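Long-range contact in signal recognition particle receptor FtsY (Sulfolobus acidocaldarius, PDB 5L3S), which serves as the receptor for the signal recognition particle and belongs to the SRP54-type family of P-loop nucleotide-binding proteins: residues T116-V121 with L188-G193. Residues are numbered along the deposited sequence; the frame is centred on the assembly and turned at random.
Sequences TTIAKV and LIDTAG. With GNP (phosphoaminophosphonic acid-guanylate ester), chain R.
In the P-loop nucleotide-binding domain of this SRP54-type protein, helix 114-127, whose first residues complete the probable Walker A loop, packs on strand 186-191 of the central sheet through Ile118, Val121, Leu188 and Asp190. The short segments run antiparallel, at 169° and with their axes 9.3 Å apart, and no hydrogen bond joins them. Ile118 reaches the strand with both branches. With CG1 anti to its own carbonyl carbon (chi1 -81°) and the chain extended beyond it, CD1 abuts the backbone of Asp190, 3.4 Å from its CA, and also touches CB and the carboxylate carbon. The other branch, CG2, lies 4.2 Å from Leu188 CD1 as the two side chains pass in opposite directions. That same leucine methyl sits 3.9 Å from Val121 CG1, about one helical turn on, so that the three side chains form a small buried apolar patch. Leu188 CD1 also lies against the carbonyl oxygen of Ile118. Phe106 of the adjacent strand 102-107 adds to the packing around Ile118.

Beyond this patch, the carboxylate of Asp190 turns to the phosphate end of the site: OD2 is hydrogen-bonded to Thr115 OG1, and the side chain lies about 4 Å from the bound magnesium ion at its nearest approach. Further along the same segment, Gly193 CA comes to 3.5 Å from GNP O3G, on the terminal phosphate. On the side of the helix turned from the strand, Thr116 and Lys120, one turn apart, bind the nucleotide. Lys120, extended beyond CG, makes a weak hydrogen bond from NZ to O6 of the GNP base and also bonds to the carbonyls of Gly276 and Asp281. Two donors of Thr116 converge on one alpha-phosphate oxygen, the backbone N and OG1 each lying 2.7 Å from GNP O1A.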
ATOM      1  N   THR B 116      -9.477  -3.053 -10.216  1.00 16.00           N
ATOM      2  CA  THR B 116     -10.158  -4.216  -9.647  1.00 17.87           C
ATOM      3  C   THR B 116     -11.407  -3.810  -8.835  1.00 19.47           C
ATOM      4  O   THR B 116     -12.425  -4.503  -8.854  1.00 20.11           O
ATOM      5  CB  THR B 116      -9.175  -5.029  -8.766  1.00 19.60           C
ATOM      6  OG1 THR B 116      -7.989  -5.312  -9.535  1.00 20.40           O
ATOM      7  CG2 THR B 116      -9.809  -6.344  -8.312  1.00 17.56           C
ATOM      8  N   THR B 117     -11.328  -2.682  -8.135  1.00 20.79           N
ATOM      9  CA  THR B 117     -12.464  -2.197  -7.344  1.00 19.72           C
ATOM     10  C   THR B 117     -13.625  -1.798  -8.259  1.00 15.93           C
ATOM     11  O   THR B 117     -14.796  -2.010  -7.945  1.00 21.14           O
ATOM     12  CB  THR B 117     -12.043  -1.017  -6.436  1.00 21.45           C
ATOM     13  OG1 THR B 117     -11.024  -1.465  -5.526  1.00 26.88           O
ATOM     14  CG2 THR B 117     -13.255  -0.489  -5.626  1.00 21.24           C
ATOM     15  N   ILE B 118     -13.301  -1.245  -9.420  1.00 22.66           N
ATOM     16  CA  ILE B 118     -14.337  -0.927 -10.394  1.00 20.44           C
ATOM     17  C   ILE B 118     -15.114  -2.174 -10.816  1.00 20.13           C
ATOM     18  O   ILE B 118     -16.348  -2.163 -10.871  1.00 23.57           O
ATOM     19  CB  ILE B 118     -13.746  -0.183 -11.598  1.00 18.97           C
ATOM     20  CG1 ILE B 118     -13.584   1.286 -11.229  1.00 20.03           C
ATOM     21  CG2 ILE B 118     -14.649  -0.320 -12.820  1.00 20.58           C
ATOM     22  CD1 ILE B 118     -12.846   2.066 -12.265  1.00 23.88           C
ATOM     23  N   ALA B 119     -14.396  -3.267 -11.045  1.00 21.42           N
ATOM     24  CA  ALA B 119     -15.032  -4.540 -11.370  1.00 22.29           C
ATOM     25  C   ALA B 119     -15.969  -5.035 -10.256  1.00 23.59           C
ATOM     26  O   ALA B 119     -17.054  -5.551 -10.528  1.00 20.73           O
ATOM     27  CB  ALA B 119     -13.966  -5.586 -11.686  1.00 18.96           C
ATOM     28  N   LYS B 120     -15.545  -4.896  -9.003  1.00 20.73           N
ATOM     29  CA  LYS B 120     -16.390  -5.286  -7.883  1.00 19.25           C
ATOM     30  C   LYS B 120     -17.633  -4.404  -7.805  1.00 21.99           C
ATOM     31  O   LYS B 120     -18.722  -4.880  -7.474  1.00 25.12           O
ATOM     32  CB  LYS B 120     -15.621  -5.159  -6.553  1.00 20.68           C
ATOM     33  CG  LYS B 120     -14.362  -6.017  -6.458  1.00 23.01           C
ATOM     34  CD  LYS B 120     -13.671  -5.772  -5.119  1.00 24.45           C
ATOM     35  CE  LYS B 120     -12.348  -6.531  -5.021  1.00 21.76           C
ATOM     36  NZ  LYS B 120     -11.757  -6.380  -3.647  1.00 22.00           N
ATOM     37  N   VAL B 121     -17.455  -3.115  -8.083  1.00 22.04           N
ATOM     38  CA  VAL B 121     -18.568  -2.177  -8.049  1.00 23.96           C
ATOM     39  C   VAL B 121     -19.562  -2.509  -9.157  1.00 23.57           C
ATOM     40  O   VAL B 121     -20.774  -2.516  -8.935  1.00 24.45           O
ATOM     41  CB  VAL B 121     -18.088  -0.706  -8.127  1.00 24.59           C
ATOM     42  CG1 VAL B 121     -19.286   0.247  -8.273  1.00 24.11           C
ATOM     43  CG2 VAL B 121     -17.296  -0.339  -6.863  1.00 20.96           C
ATOM     44  N   LEU B 188     -18.824   4.178 -14.844  1.00 25.56           N
ATOM     45  CA  LEU B 188     -17.691   4.102 -13.915  1.00 25.50           C
ATOM     46  C   LEU B 188     -16.423   4.429 -14.671  1.00 27.16           C
ATOM     47  O   LEU B 188     -16.096   3.745 -15.625  1.00 23.54           O
ATOM     48  CB  LEU B 188     -17.565   2.687 -13.333  1.00 23.47           C
ATOM     49  CG  LEU B 188     -18.832   2.191 -12.647  1.00 28.27           C
ATOM     50  CD1 LEU B 188     -18.632   0.790 -12.118  1.00 35.74           C
ATOM     51  CD2 LEU B 188     -19.174   3.131 -11.524  1.00 23.56           C
ATOM     52  N   ILE B 189     -15.705   5.459 -14.228  1.00 23.17           N
ATOM     53  CA  ILE B 189     -14.503   5.913 -14.909  1.00 21.79           C
ATOM     54  C   ILE B 189     -13.237   5.433 -14.202  1.00 22.74           C
ATOM     55  O   ILE B 189     -13.000   5.780 -13.047  1.00 21.96           O
ATOM     56  CB  ILE B 189     -14.495   7.453 -15.018  1.00 22.57           C
ATOM     57  CG1 ILE B 189     -15.777   7.912 -15.747  1.00 22.22           C
ATOM     58  CG2 ILE B 189     -13.238   7.929 -15.749  1.00 21.04           C
ATOM     59  CD1 ILE B 189     -16.030   9.412 -15.711  1.00 20.65           C
ATOM     60  N   ASP B 190     -12.447   4.612 -14.891  1.00 19.38           N
ATOM     61  CA  ASP B 190     -11.146   4.186 -14.364  1.00 21.68           C
ATOM     62  C   ASP B 190     -10.132   5.248 -14.739  1.00 25.42           C
ATOM     63  O   ASP B 190     -10.227   5.834 -15.814  1.00 20.54           O
ATOM     64  CB  ASP B 190     -10.746   2.825 -14.968  1.00 19.58           C
ATOM     65  CG  ASP B 190      -9.663   2.091 -14.141  1.00 24.48           C
ATOM     66  OD1 ASP B 190      -9.283   2.591 -13.062  1.00 19.26           O
ATOM     67  OD2 ASP B 190      -9.226   1.002 -14.571  1.00 25.51           O
ATOM     68  N   THR B 191      -9.149   5.497 -13.872  1.00 21.43           N
ATOM     69  CA  THR B 191      -8.101   6.455 -14.191  1.00 21.54           C
ATOM     70  C   THR B 191      -6.748   5.851 -13.854  1.00 24.67           C
ATOM     71  O   THR B 191      -6.652   4.936 -13.024  1.00 22.09           O
ATOM     72  CB  THR B 191      -8.258   7.809 -13.411  1.00 19.77           C
ATOM     73  OG1 THR B 191      -8.048   7.599 -12.007  1.00 22.42           O
ATOM     74  CG2 THR B 191      -9.625   8.429 -13.636  1.00 23.07           C
ATOM     75  N   ALA B 192      -5.703   6.336 -14.514  1.00 21.25           N
ATOM     76  CA  ALA B 192      -4.356   5.861 -14.190  1.00 17.18           C
ATOM     77  C   ALA B 192      -3.933   6.214 -12.760  1.00 21.20           C
ATOM     78  O   ALA B 192      -4.374   7.212 -12.187  1.00 21.68           O
ATOM     79  CB  ALA B 192      -3.345   6.398 -15.185  1.00 15.96           C
ATOM     80  N   GLY B 193      -3.064   5.387 -12.193  1.00 24.02           N
ATOM     81  CA  GLY B 193      -2.449   5.713 -10.916  1.00 21.68           C
ATOM     82  C   GLY B 193      -1.671   7.004 -11.069  1.00 21.51           C
ATOM     83  O   GLY B 193      -1.120   7.293 -12.132  1.00 21.86           O
TER
HETATM   84  PG  GNP R 401      -2.799   1.039 -11.375  1.00 18.47           P
HETATM   85  O1G GNP R 401      -3.889   1.255 -12.399  1.00 20.00           O
HETATM   86  O2G GNP R 401      -1.494   0.573 -12.006  1.00 17.46           O
HETATM   87  O3G GNP R 401      -2.454   2.267 -10.561  1.00 15.78           O
HETATM   88  N3B GNP R 401      -3.274  -0.103 -10.360  1.00 15.34           N
HETATM   89  PB  GNP R 401      -4.765  -0.093  -9.710  1.00 18.91           P
HETATM   90  O1B GNP R 401      -5.764   0.051 -10.769  1.00 16.22           O
HETATM   91  O2B GNP R 401      -4.828   0.961  -8.686  1.00 18.86           O
HETATM   92  O3A GNP R 401      -4.906  -1.446  -9.046  1.00 14.07           O
HETATM   93  PA  GNP R 401      -5.304  -2.802  -9.646  1.00 21.18           P
HETATM   94  O1A GNP R 401      -6.795  -2.905  -9.772  1.00 23.59           O
HETATM   95  O2A GNP R 401      -4.502  -3.104 -10.872  1.00 18.07           O
HETATM   96  O5' GNP R 401      -4.967  -3.844  -8.524  1.00 22.41           O
HETATM   97  C5' GNP R 401      -3.594  -4.121  -8.097  1.00 17.04           C
HETATM   98  C4' GNP R 401      -3.543  -5.508  -7.481  1.00 18.63           C
HETATM   99  O4' GNP R 401      -4.222  -5.517  -6.170  1.00 17.76           O
HETATM  100  C3' GNP R 401      -4.234  -6.578  -8.304  1.00 16.73           C
HETATM  101  O3' GNP R 401      -3.520  -7.792  -8.154  1.00 18.29           O
HETATM  102  C2' GNP R 401      -5.614  -6.698  -7.635  1.00 12.62           C
HETATM  103  O2' GNP R 401      -6.173  -7.985  -7.832  1.00 17.43           O
HETATM  104  C1' GNP R 401      -5.160  -6.565  -6.173  1.00 17.87           C
HETATM  105  N9  GNP R 401      -6.253  -6.183  -5.280  1.00 21.77           N
HETATM  106  C8  GNP R 401      -7.147  -5.154  -5.413  1.00 21.83           C
HETATM  107  N7  GNP R 401      -8.005  -5.065  -4.412  1.00 23.83           N
HETATM  108  C5  GNP R 401      -7.629  -6.111  -3.574  1.00 24.33           C
HETATM  109  C6  GNP R 401      -8.178  -6.527  -2.342  1.00 22.62           C
HETATM  110  O6  GNP R 401      -9.151  -6.019  -1.767  1.00 21.22           O
HETATM  111  N1  GNP R 401      -7.518  -7.642  -1.816  1.00 22.71           N
HETATM  112  C2  GNP R 401      -6.428  -8.253  -2.418  1.00 23.15           C
HETATM  113  N2  GNP R 401      -5.890  -9.306  -1.805  1.00 19.24           N
HETATM  114  N3  GNP R 401      -5.910  -7.864  -3.577  1.00 18.05           N
HETATM  115  C4  GNP R 401      -6.560  -6.803  -4.094  1.00 20.18           C